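Local coordinates for actin-related protein 8 (Homo sapiens, PDB 4FO0) that belongs to the actin family, binds ATP with low basal ATPase activity, and serves the INO80 chromatin-remodelling complex as a proposed core subunit, at residues D308-F319 / D331-P339; S59-N67 / A277-R285. All blocks are in the same frame, centred on the assembly; numbering follows the deposited sequence.

Contact 1 (D308-F319 / D331-P339). With ATP (adenosine-5'-triphosphate), chain C.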
loop_
_atom_site.group_PDB
_atom_site.type_symbol
_atom_site.label_atom_id
_atom_site.label_comp_id
_atom_site.label_asym_id
_atom_site.label_seq_id
_atom_site.Cartn_x
_atom_site.Cartn_y
_atom_site.Cartn_z
ATOM N N ASP A 308 -1.038 18.543 -2.636
ATOM C CA ASP A 308 -2.203 18.178 -3.422
ATOM C C ASP A 308 -2.441 16.676 -3.380
ATOM O O ASP A 308 -3.575 16.209 -3.214
ATOM C CB ASP A 308 -2.010 18.616 -4.873
ATOM C CG ASP A 308 -2.024 20.128 -5.029
ATOM O OD1 ASP A 308 -2.433 20.817 -4.072
ATOM O OD2 ASP A 308 -1.637 20.628 -6.110
ATOM N N CYS A 309 -1.362 15.923 -3.536
ATOM C CA CYS A 309 -1.448 14.482 -3.499
ATOM C C CYS A 309 -1.972 13.965 -2.179
ATOM O O CYS A 309 -2.785 13.043 -2.155
ATOM C CB CYS A 309 -0.105 13.862 -3.837
ATOM S SG CYS A 309 0.191 13.994 -5.583
ATOM N N LEU A 310 -1.521 14.555 -1.081
ATOM C CA LEU A 310 -2.067 14.187 0.225
ATOM C C LEU A 310 -3.562 14.495 0.265
ATOM O O LEU A 310 -4.354 13.733 0.822
ATOM C CB LEU A 310 -1.329 14.911 1.364
ATOM C CG LEU A 310 0.138 14.522 1.546
ATOM C CD1 LEU A 310 0.787 15.415 2.566
ATOM C CD2 LEU A 310 0.253 13.072 1.982
ATOM N N LEU A 311 -3.938 15.615 -0.345
ATOM C CA LEU A 311 -5.336 16.020 -0.435
ATOM C C LEU A 311 -6.170 15.005 -1.216
ATOM O O LEU A 311 -7.225 14.563 -0.753
ATOM C CB LEU A 311 -5.439 17.381 -1.106
ATOM C CG LEU A 311 -6.869 17.889 -1.279
ATOM C CD1 LEU A 311 -7.512 18.137 0.075
ATOM C CD2 LEU A 311 -6.879 19.140 -2.130
ATOM N N LEU A 312 -5.690 14.636 -2.402
ATOM C CA LEU A 312 -6.375 13.654 -3.231
ATOM C C LEU A 312 -6.523 12.321 -2.501
ATOM O O LEU A 312 -7.627 11.769 -2.444
ATOM C CB LEU A 312 -5.670 13.497 -4.578
ATOM C CG LEU A 312 -5.642 14.825 -5.361
ATOM C CD1 LEU A 312 -4.874 14.728 -6.685
ATOM C CD2 LEU A 312 -7.059 15.357 -5.584
ATOM N N GLN A 313 -5.438 11.818 -1.907
ATOM C CA GLN A 313 -5.562 10.601 -1.112
ATOM C C GLN A 313 -6.672 10.787 -0.098
ATOM O O GLN A 313 -7.514 9.904 0.087
ATOM C CB GLN A 313 -4.268 10.236 -0.385
ATOM C CG GLN A 313 -3.138 9.867 -1.290
ATOM C CD GLN A 313 -2.857 8.382 -1.301
ATOM O OE1 GLN A 313 -3.183 7.679 -2.269
ATOM N NE2 GLN A 313 -2.229 7.892 -0.229
ATOM N N HIS A 314 -6.685 11.949 0.547
ATOM C CA HIS A 314 -7.614 12.161 1.644
ATOM C C HIS A 314 -9.053 12.186 1.147
ATOM O O HIS A 314 -9.933 11.567 1.743
ATOM C CB HIS A 314 -7.288 13.443 2.405
ATOM C CG HIS A 314 -8.340 13.821 3.399
ATOM N ND1 HIS A 314 -8.590 13.080 4.534
ATOM C CD2 HIS A 314 -9.229 14.843 3.409
ATOM C CE1 HIS A 314 -9.582 13.637 5.209
ATOM N NE2 HIS A 314 -9.992 14.702 4.545
ATOM N N LEU A 315 -9.270 12.900 0.044
ATOM C CA LEU A 315 -10.584 12.985 -0.574
ATOM C C LEU A 315 -11.117 11.610 -0.959
ATOM O O LEU A 315 -12.258 11.267 -0.647
ATOM C CB LEU A 315 -10.544 13.913 -1.791
ATOM C CG LEU A 315 -10.336 15.388 -1.405
ATOM C CD1 LEU A 315 -10.477 16.309 -2.594
ATOM C CD2 LEU A 315 -11.295 15.800 -0.299
ATOM N N LYS A 316 -10.289 10.819 -1.632
ATOM C CA LYS A 316 -10.661 9.447 -1.918
ATOM C C LYS A 316 -11.103 8.707 -0.650
ATOM O O LYS A 316 -12.113 8.002 -0.655
ATOM C CB LYS A 316 -9.504 8.682 -2.551
ATOM C CG LYS A 316 -9.757 7.179 -2.581
ATOM C CD LYS A 316 -8.525 6.381 -2.921
ATOM C CE LYS A 316 -7.491 6.461 -1.822
ATOM N NZ LYS A 316 -6.322 5.605 -2.151
ATOM N N GLU A 317 -10.349 8.851 0.434
ATOM C CA GLU A 317 -10.640 8.053 1.621
ATOM C C GLU A 317 -11.901 8.500 2.310
ATOM O O GLU A 317 -12.525 7.731 3.050
ATOM C CB GLU A 317 -9.499 8.097 2.598
ATOM C CG GLU A 317 -8.241 7.502 2.058
ATOM C CD GLU A 317 -7.026 8.036 2.767
ATOM O OE1 GLU A 317 -7.185 8.969 3.591
ATOM O OE2 GLU A 317 -5.917 7.529 2.488
ATOM N N THR A 318 -12.284 9.740 2.039
ATOM C CA THR A 318 -13.478 10.325 2.640
ATOM C C THR A 318 -14.741 10.051 1.827
ATOM O O THR A 318 -15.790 9.727 2.383
ATOM C CB THR A 318 -13.293 11.830 2.820
ATOM O OG1 THR A 318 -12.237 12.043 3.757
ATOM C CG2 THR A 318 -14.539 12.466 3.342
ATOM N N PHE A 319 -14.624 10.145 0.511
ATOM C CA PHE A 319 -15.786 10.088 -0.364
ATOM C C PHE A 319 -16.052 8.767 -1.079
ATOM O O PHE A 319 -17.199 8.356 -1.210
ATOM C CB PHE A 319 -15.676 11.194 -1.389
ATOM C CG PHE A 319 -15.719 12.545 -0.786
ATOM C CD1 PHE A 319 -16.356 12.737 0.426
ATOM C CD2 PHE A 319 -15.129 13.624 -1.416
ATOM C CE1 PHE A 319 -16.406 13.980 1.001
ATOM C CE2 PHE A 319 -15.183 14.873 -0.852
ATOM C CZ PHE A 319 -15.818 15.048 0.363
ATOM N N ASP A 331 -24.392 16.472 -1.640
ATOM C CA ASP A 331 -23.660 17.671 -1.280
ATOM C C ASP A 331 -22.595 17.332 -0.256
ATOM O O ASP A 331 -22.881 16.730 0.782
ATOM C CB ASP A 331 -24.614 18.753 -0.793
ATOM C CG ASP A 331 -25.340 19.432 -1.942
ATOM O OD1 ASP A 331 -24.688 19.715 -2.971
ATOM O OD2 ASP A 331 -26.560 19.666 -1.827
ATOM N N HIS A 332 -21.355 17.675 -0.593
ATOM C CA HIS A 332 -20.199 17.401 0.255
ATOM C C HIS A 332 -19.390 18.666 0.527
ATOM O O HIS A 332 -19.506 19.678 -0.177
ATOM C CB HIS A 332 -19.280 16.378 -0.413
ATOM C CG HIS A 332 -19.932 15.061 -0.693
ATOM N ND1 HIS A 332 -20.127 14.106 0.282
ATOM C CD2 HIS A 332 -20.417 14.532 -1.843
ATOM C CE1 HIS A 332 -20.709 13.047 -0.254
ATOM N NE2 HIS A 332 -20.898 13.281 -1.541
ATOM N N GLU A 333 -18.553 18.613 1.546
ATOM C CA GLU A 333 -17.611 19.700 1.726
ATOM C C GLU A 333 -16.283 19.128 2.156
ATOM O O GLU A 333 -16.226 18.055 2.757
ATOM C CB GLU A 333 -18.118 20.697 2.757
ATOM C CG GLU A 333 -18.162 20.152 4.170
ATOM C CD GLU A 333 -18.894 21.087 5.123
ATOM O OE1 GLU A 333 -18.832 20.842 6.356
ATOM O OE2 GLU A 333 -19.529 22.059 4.631
ATOM N N PHE A 334 -15.214 19.837 1.828
ATOM C CA PHE A 334 -13.899 19.429 2.279
ATOM C C PHE A 334 -13.045 20.645 2.584
ATOM O O PHE A 334 -13.317 21.747 2.093
ATOM C CB PHE A 334 -13.227 18.527 1.236
ATOM C CG PHE A 334 -12.888 19.218 -0.065
ATOM C CD1 PHE A 334 -13.826 19.326 -1.079
ATOM C CD2 PHE A 334 -11.616 19.727 -0.287
ATOM C CE1 PHE A 334 -13.509 19.954 -2.291
ATOM C CE2 PHE A 334 -11.287 20.352 -1.497
ATOM C CZ PHE A 334 -12.232 20.457 -2.503
ATOM N N GLN A 335 -12.013 20.434 3.393
ATOM C CA GLN A 335 -11.077 21.498 3.756
ATOM C C GLN A 335 -9.762 21.432 2.989
ATOM O O GLN A 335 -9.338 20.370 2.543
ATOM C CB GLN A 335 -10.760 21.424 5.246
ATOM C CG GLN A 335 -11.952 21.642 6.150
ATOM C CD GLN A 335 -11.545 21.777 7.605
ATOM O OE1 GLN A 335 -10.357 21.839 7.929
ATOM N NE2 GLN A 335 -12.530 21.826 8.491
ATOM N N ILE A 336 -9.108 22.573 2.840
ATOM C CA ILE A 336 -7.699 22.560 2.492
ATOM C C ILE A 336 -6.951 23.414 3.509
ATOM O O ILE A 336 -7.307 24.554 3.742
ATOM C CB ILE A 336 -7.419 23.090 1.090
ATOM C CG1 ILE A 336 -8.309 22.394 0.050
ATOM C CG2 ILE A 336 -5.945 22.881 0.766
ATOM C CD1 ILE A 336 -7.972 22.778 -1.408
ATOM N N ARG A 337 -5.933 22.837 4.130
ATOM C CA ARG A 337 -5.097 23.553 5.079
ATOM C C ARG A 337 -3.634 23.398 4.682
ATOM O O ARG A 337 -2.840 22.783 5.394
ATOM C CB ARG A 337 -5.322 23.020 6.492
ATOM C CG ARG A 337 -6.756 23.160 6.958
ATOM C CD ARG A 337 -6.905 22.765 8.419
ATOM N NE ARG A 337 -8.128 23.303 9.010
ATOM C CZ ARG A 337 -8.191 24.449 9.688
ATOM N NH1 ARG A 337 -7.098 25.177 9.864
ATOM N NH2 ARG A 337 -9.344 24.870 10.195
ATOM N N HIS A 338 -3.275 23.964 3.539
ATOM C CA HIS A 338 -1.899 23.892 3.089
ATOM C C HIS A 338 -1.053 25.000 3.660
ATOM O O HIS A 338 -1.551 26.073 3.985
ATOM C CB HIS A 338 -1.846 23.925 1.574
ATOM C CG HIS A 338 -2.381 22.680 0.946
ATOM N ND1 HIS A 338 -2.549 22.541 -0.416
ATOM C CD2 HIS A 338 -2.785 21.513 1.502
ATOM C CE1 HIS A 338 -3.038 21.340 -0.670
ATOM N NE2 HIS A 338 -3.196 20.699 0.475
ATOM N N PRO A 339 0.247 24.747 3.783
ATOM C CA PRO A 339 1.114 25.859 4.180
ATOM C C PRO A 339 1.020 26.983 3.136
ATOM O O PRO A 339 0.729 26.705 1.971
ATOM C CB PRO A 339 2.515 25.226 4.194
ATOM C CG PRO A 339 2.277 23.730 4.217
ATOM C CD PRO A 339 1.001 23.525 3.459
HETATM P PG ATP C . 2.408 -0.958 -1.123
HETATM O O1G ATP C . 1.860 -2.106 -0.320
HETATM O O2G ATP C . 3.914 -0.875 -1.185
HETATM O O3G ATP C . 1.745 -0.729 -2.465
HETATM P PB ATP C . 1.864 0.515 1.322
HETATM O O1B ATP C . 2.486 1.859 1.593
HETATM O O2B ATP C . 2.207 -0.737 2.115
HETATM O O3B ATP C . 1.993 0.331 -0.271
HETATM P PA ATP C . -0.678 0.671 2.608
HETATM O O1A ATP C . -0.149 1.673 3.601
HETATM O O2A ATP C . -1.002 -0.747 3.003
HETATM O O3A ATP C . 0.271 0.712 1.323
HETATM O "O5'" ATP C . -1.996 1.308 1.969
HETATM C "C5'" ATP C . -1.912 2.645 1.502
HETATM C "C4'" ATP C . -3.155 2.944 0.702
HETATM O "O4'" ATP C . -4.272 2.742 1.554
HETATM C "C3'" ATP C . -3.223 4.387 0.229
HETATM O "O3'" ATP C . -3.544 4.421 -1.165
HETATM C "C2'" ATP C . -4.345 4.987 1.039
HETATM O "O2'" ATP C . -5.057 5.997 0.340
HETATM C "C1'" ATP C . -5.209 3.771 1.262
HETATM N N9 ATP C . -6.185 4.009 2.335
HETATM C C8 ATP C . -5.906 4.221 3.629
HETATM N N7 ATP C . -7.044 4.416 4.336
HETATM C C5 ATP C . -8.069 4.325 3.481
HETATM C C6 ATP C . -9.533 4.442 3.575
HETATM N N6 ATP C . -10.113 4.691 4.777
HETATM N N1 ATP C . -10.249 4.287 2.431
HETATM C C2 ATP C . -9.669 4.041 1.240
HETATM N N3 ATP C . -8.332 3.933 1.086
HETATM C C4 ATP C . -7.500 4.061 2.153
HETATM O O HOH W 1 -11.829 17.372 4.636
#

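Contact 2 (S59-N67 / A277-R285). With ATP (adenosine-5'-triphosphate), chain C.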
loop_
_atom_site.group_PDB
_atom_site.type_symbol
_atom_site.label_atom_id
_atom_site.label_comp_id
_atom_site.label_asym_id
_atom_site.label_seq_id
_atom_site.Cartn_x
_atom_site.Cartn_y
_atom_site.Cartn_z
ATOM N N SER A 59 8.095 10.448 -8.618
ATOM C CA SER A 59 6.690 10.355 -8.955
ATOM C C SER A 59 5.951 9.692 -7.791
ATOM O O SER A 59 6.492 8.809 -7.122
ATOM C CB SER A 59 6.528 9.534 -10.230
ATOM O OG SER A 59 7.659 9.700 -11.073
ATOM N N TRP A 60 4.724 10.126 -7.544
ATOM C CA TRP A 60 3.867 9.465 -6.580
ATOM C C TRP A 60 2.526 9.033 -7.204
ATOM O O TRP A 60 2.325 7.852 -7.516
ATOM C CB TRP A 60 3.634 10.379 -5.395
ATOM C CG TRP A 60 2.799 9.762 -4.337
ATOM C CD1 TRP A 60 2.323 8.480 -4.302
ATOM C CD2 TRP A 60 2.325 10.404 -3.150
ATOM N NE1 TRP A 60 1.577 8.289 -3.163
ATOM C CE2 TRP A 60 1.561 9.453 -2.440
ATOM C CE3 TRP A 60 2.474 11.693 -2.615
ATOM C CZ2 TRP A 60 0.950 9.747 -1.227
ATOM C CZ3 TRP A 60 1.869 11.984 -1.413
ATOM C CH2 TRP A 60 1.115 11.015 -0.729
ATOM N N LEU A 61 1.612 9.986 -7.386
ATOM C CA LEU A 61 0.347 9.692 -8.052
ATOM C C LEU A 61 0.490 9.684 -9.574
ATOM O O LEU A 61 -0.406 9.242 -10.281
ATOM C CB LEU A 61 -0.765 10.665 -7.648
ATOM C CG LEU A 61 -1.189 10.798 -6.191
ATOM C CD1 LEU A 61 -2.562 11.443 -6.154
ATOM C CD2 LEU A 61 -1.193 9.462 -5.446
ATOM N N LEU A 62 1.597 10.185 -10.097
ATOM C CA LEU A 62 1.845 9.996 -11.520
ATOM C C LEU A 62 2.783 8.814 -11.734
ATOM O O LEU A 62 3.447 8.349 -10.798
ATOM C CB LEU A 62 2.409 11.251 -12.162
ATOM C CG LEU A 62 1.435 12.403 -12.367
ATOM C CD1 LEU A 62 2.040 13.375 -13.350
ATOM C CD2 LEU A 62 0.107 11.892 -12.884
ATOM N N ARG A 63 2.826 8.324 -12.967
ATOM C CA ARG A 63 3.614 7.147 -13.302
ATOM C C ARG A 63 3.759 7.126 -14.805
ATOM O O ARG A 63 3.033 7.837 -15.499
ATOM C CB ARG A 63 2.910 5.871 -12.814
ATOM C CG ARG A 63 1.451 5.749 -13.270
ATOM C CD ARG A 63 0.792 4.495 -12.723
ATOM N NE ARG A 63 1.515 3.280 -13.097
ATOM C CZ ARG A 63 1.228 2.070 -12.628
ATOM N NH1 ARG A 63 0.240 1.913 -11.765
ATOM N NH2 ARG A 63 1.930 1.020 -13.016
ATOM N N GLU A 64 4.687 6.314 -15.307
ATOM C CA GLU A 64 4.879 6.165 -16.750
ATOM C C GLU A 64 3.664 5.563 -17.450
ATOM O O GLU A 64 2.987 4.690 -16.911
ATOM C CB GLU A 64 6.076 5.269 -17.046
ATOM C CG GLU A 64 7.429 5.924 -16.932
ATOM C CD GLU A 64 8.547 4.894 -17.026
ATOM O OE1 GLU A 64 9.565 5.042 -16.311
ATOM O OE2 GLU A 64 8.397 3.925 -17.808
ATOM N N GLY A 65 3.413 6.017 -18.672
ATOM C CA GLY A 65 2.414 5.391 -19.514
ATOM C C GLY A 65 1.010 5.969 -19.424
ATOM O O GLY A 65 0.103 5.456 -20.071
ATOM N N LEU A 66 0.819 7.027 -18.637
ATOM C CA LEU A 66 -0.506 7.627 -18.504
ATOM C C LEU A 66 -0.899 8.475 -19.709
ATOM O O LEU A 66 -2.078 8.774 -19.898
ATOM C CB LEU A 66 -0.605 8.477 -17.241
ATOM C CG LEU A 66 -0.648 7.723 -15.920
ATOM C CD1 LEU A 66 -0.809 8.724 -14.801
ATOM C CD2 LEU A 66 -1.777 6.694 -15.912
ATOM N N ASN A 67 0.085 8.875 -20.513
ATOM C CA ASN A 67 -0.187 9.760 -21.645
ATOM C C ASN A 67 0.278 9.245 -22.995
ATOM O O ASN A 67 0.642 10.026 -23.866
ATOM C CB ASN A 67 0.385 11.157 -21.403
ATOM C CG ASN A 67 -0.328 11.886 -20.277
ATOM O OD1 ASN A 67 -1.527 12.175 -20.368
ATOM N ND2 ASN A 67 0.408 12.186 -19.204
ATOM N N ALA A 277 0.560 -4.259 -10.616
ATOM C CA ALA A 277 1.170 -2.947 -10.463
ATOM C C ALA A 277 0.166 -1.795 -10.347
ATOM O O ALA A 277 0.258 -0.807 -11.076
ATOM C CB ALA A 277 2.132 -2.677 -11.613
ATOM N N TYR A 278 -0.779 -1.909 -9.428
ATOM C CA TYR A 278 -1.643 -0.780 -9.130
ATOM C C TYR A 278 -2.198 -0.958 -7.734
ATOM O O TYR A 278 -2.175 -2.065 -7.209
ATOM C CB TYR A 278 -2.764 -0.670 -10.149
ATOM C CG TYR A 278 -3.690 -1.863 -10.151
ATOM C CD1 TYR A 278 -3.538 -2.896 -11.084
ATOM C CD2 TYR A 278 -4.714 -1.963 -9.226
ATOM C CE1 TYR A 278 -4.378 -3.977 -11.090
ATOM C CE2 TYR A 278 -5.571 -3.051 -9.219
ATOM C CZ TYR A 278 -5.399 -4.057 -10.149
ATOM O OH TYR A 278 -6.257 -5.136 -10.130
ATOM N N GLY A 279 -2.656 0.143 -7.137
ATOM C CA GLY A 279 -3.201 0.143 -5.788
ATOM C C GLY A 279 -3.931 1.440 -5.467
ATOM O O GLY A 279 -4.421 2.131 -6.363
ATOM N N GLY A 280 -3.988 1.787 -4.185
ATOM C CA GLY A 280 -4.729 2.960 -3.754
ATOM C C GLY A 280 -4.427 4.248 -4.505
ATOM O O GLY A 280 -5.313 5.073 -4.715
ATOM N N SER A 281 -3.179 4.426 -4.908
ATOM C CA SER A 281 -2.753 5.691 -5.477
ATOM C C SER A 281 -3.394 5.871 -6.841
ATOM O O SER A 281 -3.869 6.959 -7.168
ATOM C CB SER A 281 -1.219 5.778 -5.575
ATOM O OG SER A 281 -0.710 4.817 -6.494
ATOM N N ASP A 282 -3.413 4.799 -7.628
ATOM C CA ASP A 282 -4.106 4.798 -8.920
ATOM C C ASP A 282 -5.578 5.159 -8.802
ATOM O O ASP A 282 -6.101 5.931 -9.603
ATOM C CB ASP A 282 -3.951 3.450 -9.598
ATOM C CG ASP A 282 -2.501 3.044 -9.729
ATOM O OD1 ASP A 282 -1.835 3.565 -10.653
ATOM O OD2 ASP A 282 -2.032 2.220 -8.904
ATOM N N VAL A 283 -6.244 4.619 -7.792
ATOM C CA VAL A 283 -7.598 5.051 -7.481
ATOM C C VAL A 283 -7.675 6.542 -7.158
ATOM O O VAL A 283 -8.603 7.229 -7.567
ATOM C CB VAL A 283 -8.138 4.299 -6.284
ATOM C CG1 VAL A 283 -9.552 4.795 -5.955
ATOM C CG2 VAL A 283 -8.122 2.826 -6.570
ATOM N N SER A 284 -6.711 7.032 -6.393
ATOM C CA SER A 284 -6.698 8.433 -6.024
ATOM C C SER A 284 -6.603 9.308 -7.273
ATOM O O SER A 284 -7.248 10.334 -7.360
ATOM C CB SER A 284 -5.539 8.743 -5.070
ATOM O OG SER A 284 -5.812 8.235 -3.775
ATOM N N ARG A 285 -5.794 8.901 -8.239
ATOM C CA ARG A 285 -5.564 9.720 -9.415
ATOM C C ARG A 285 -6.829 9.671 -10.263
ATOM O O ARG A 285 -7.308 10.688 -10.767
ATOM C CB ARG A 285 -4.358 9.192 -10.190
ATOM C CG ARG A 285 -4.044 9.938 -11.481
ATOM C CD ARG A 285 -3.369 9.001 -12.499
ATOM N NE ARG A 285 -2.430 8.114 -11.823
ATOM C CZ ARG A 285 -2.453 6.785 -11.847
ATOM N NH1 ARG A 285 -3.364 6.112 -12.545
ATOM N NH2 ARG A 285 -1.531 6.125 -11.165
HETATM P PG ATP C . 2.408 -0.958 -1.123
HETATM O O1G ATP C . 1.860 -2.106 -0.320
HETATM O O2G ATP C . 3.914 -0.875 -1.185
HETATM O O3G ATP C . 1.745 -0.729 -2.465
HETATM P PB ATP C . 1.864 0.515 1.322
HETATM O O1B ATP C . 2.486 1.859 1.593
HETATM O O2B ATP C . 2.207 -0.737 2.115
HETATM O O3B ATP C . 1.993 0.331 -0.271
HETATM P PA ATP C . -0.678 0.671 2.608
HETATM O O1A ATP C . -0.149 1.673 3.601
HETATM O O2A ATP C . -1.002 -0.747 3.003
HETATM O O3A ATP C . 0.271 0.712 1.323
HETATM O "O5'" ATP C . -1.996 1.308 1.969
HETATM C "C5'" ATP C . -1.912 2.645 1.502
HETATM C "C4'" ATP C . -3.155 2.944 0.702
HETATM O "O4'" ATP C . -4.272 2.742 1.554
HETATM C "C3'" ATP C . -3.223 4.387 0.229
HETATM O "O3'" ATP C . -3.544 4.421 -1.165
HETATM C "C2'" ATP C . -4.345 4.987 1.039
HETATM O "O2'" ATP C . -5.057 5.997 0.340
HETATM C "C1'" ATP C . -5.209 3.771 1.262
HETATM N N9 ATP C . -6.185 4.009 2.335
HETATM C C8 ATP C . -5.906 4.221 3.629
HETATM N N7 ATP C . -7.044 4.416 4.336
HETATM C C5 ATP C . -8.069 4.325 3.481
HETATM C C6 ATP C . -9.533 4.442 3.575
HETATM N N6 ATP C . -10.113 4.691 4.777
HETATM N N1 ATP C . -10.249 4.287 2.431
HETATM C C2 ATP C . -9.669 4.041 1.240
HETATM N N3 ATP C . -8.332 3.933 1.086
HETATM C C4 ATP C . -7.500 4.061 2.153
HETATM O O HOH W 2 0.198 5.964 -8.955
#

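Contact 1 (D308-F319 / D331-P339)
The ring of F319 receives H332 over one face, near the rim, and the carbonyl oxygen of E333 at its edge, CZ to O 3.9 Å. F319 and H332 meet obliquely, ring centroids 4.7 Å apart and planes at 42°, while NE2 of H332 turns to K354. F334 carries CD1 of L315 over one face, again toward the rim, and the other methyl branch, CD2, approaches F334 CB to 3.7 Å. At the far end H338 has CG2 of I336, two residues earlier in the chain, over the centre of one face; at its edge lie L311 CB and D308 OD1, the latter 3.5 Å from H338 CE1. That carboxylate has firmer partners in Y298 and Q302. Between the rings, the side chains of L311 and I336 cross at about a right angle, CD2 of the first 3.9 Å from CD1 of the second. D308, L311, L315 and F319, each about one turn on from the last, thus line up along a strand that runs nearly antiparallel to the helix, at 156°.

The opposite side of the same helix holds ATP. A bend at chi3 (68°) turns K316 NZ toward the ribose, 2.8 Å from O2', and that hydroxyl donates to E317 OE2. The CG methylene of E317 lies over the adenine. Q313 adds its amide, with CD 3.6 Å from ATP O2', beside D255. Replacing Q313 by an alanine is likely to open a gap beside the ribose where the amide group now lies, leaving O2' less closely packed.

Here is a clear instance of a two-sided helix, largely apolar toward the edge strand of a three-stranded antiparallel sheet and polar toward the nucleoside, as in the nucleotide cleft of the actin fold.

Contact 2 (S59-N67 / A277-R285)
R63 and R285 cross at about a right angle, their guanidinium planes 77° apart, and converge on one carboxylate oxygen, D282 OD1. R63 NH1 forms a salt bridge to this oxygen from the syn side, tilted out of the carboxylate plane, at 2.9 Å; R285 NH2 makes the second salt bridge, from above the opposite face. Each arginine also grips a backbone carbonyl. R63 faces A277 end-on, giving both NH1 and NH2 to A277 O at 2.8 and 3.1 Å; folding at the CG-CD bond (chi3 -57°) swings the guanidinium onto that carbonyl. R285 NE instead points almost straight along the C=O axis of L61, with NE to O 2.8 Å and an N-H...O angle of 177°. Over one face of this second guanidinium lies L66, its CD1 3.4 Å from R285 NE.

Apolar contact flanks the charges: L61 sets CD2 against S281 CB at 3.7 Å and CD1 toward S284 CB. A water joins W60 O, S281 OG and, weakly, R285 NH2; S281 OG is also hydrogen-bonded to D255 O.

D282 OD2 is engaged as well, taking the N-H of G279, the N-cap residue, on its anti lone pair. Such a network, with one acid between two bases, would be expected to keep D282 ionised and to hold loop 59-67 against the helix start, with L61 O and A277 O gripped by arginines from the opposite segments.

In the fold
Contact 2 closes before contact 1 opens: the chain runs from loop 59-67 to 277-285, at the start of helix 280-293, then through helix 306-319 to strand 330-336, all within the actin fold. The centres are about 17 Å apart, yet the two meet directly, for helices 280-293 and 306-319 are successive and packed together. K316 NZ reaches G280 O, and L310 touches W60. Both contacts border the ATP ribose, and at G280 a CB would collide with ATP O3'. The two helices meet at the nucleoside, with loop 59-67 beside one and the three-stranded sheet backing the other, consistent with the cleft characteristic of actins.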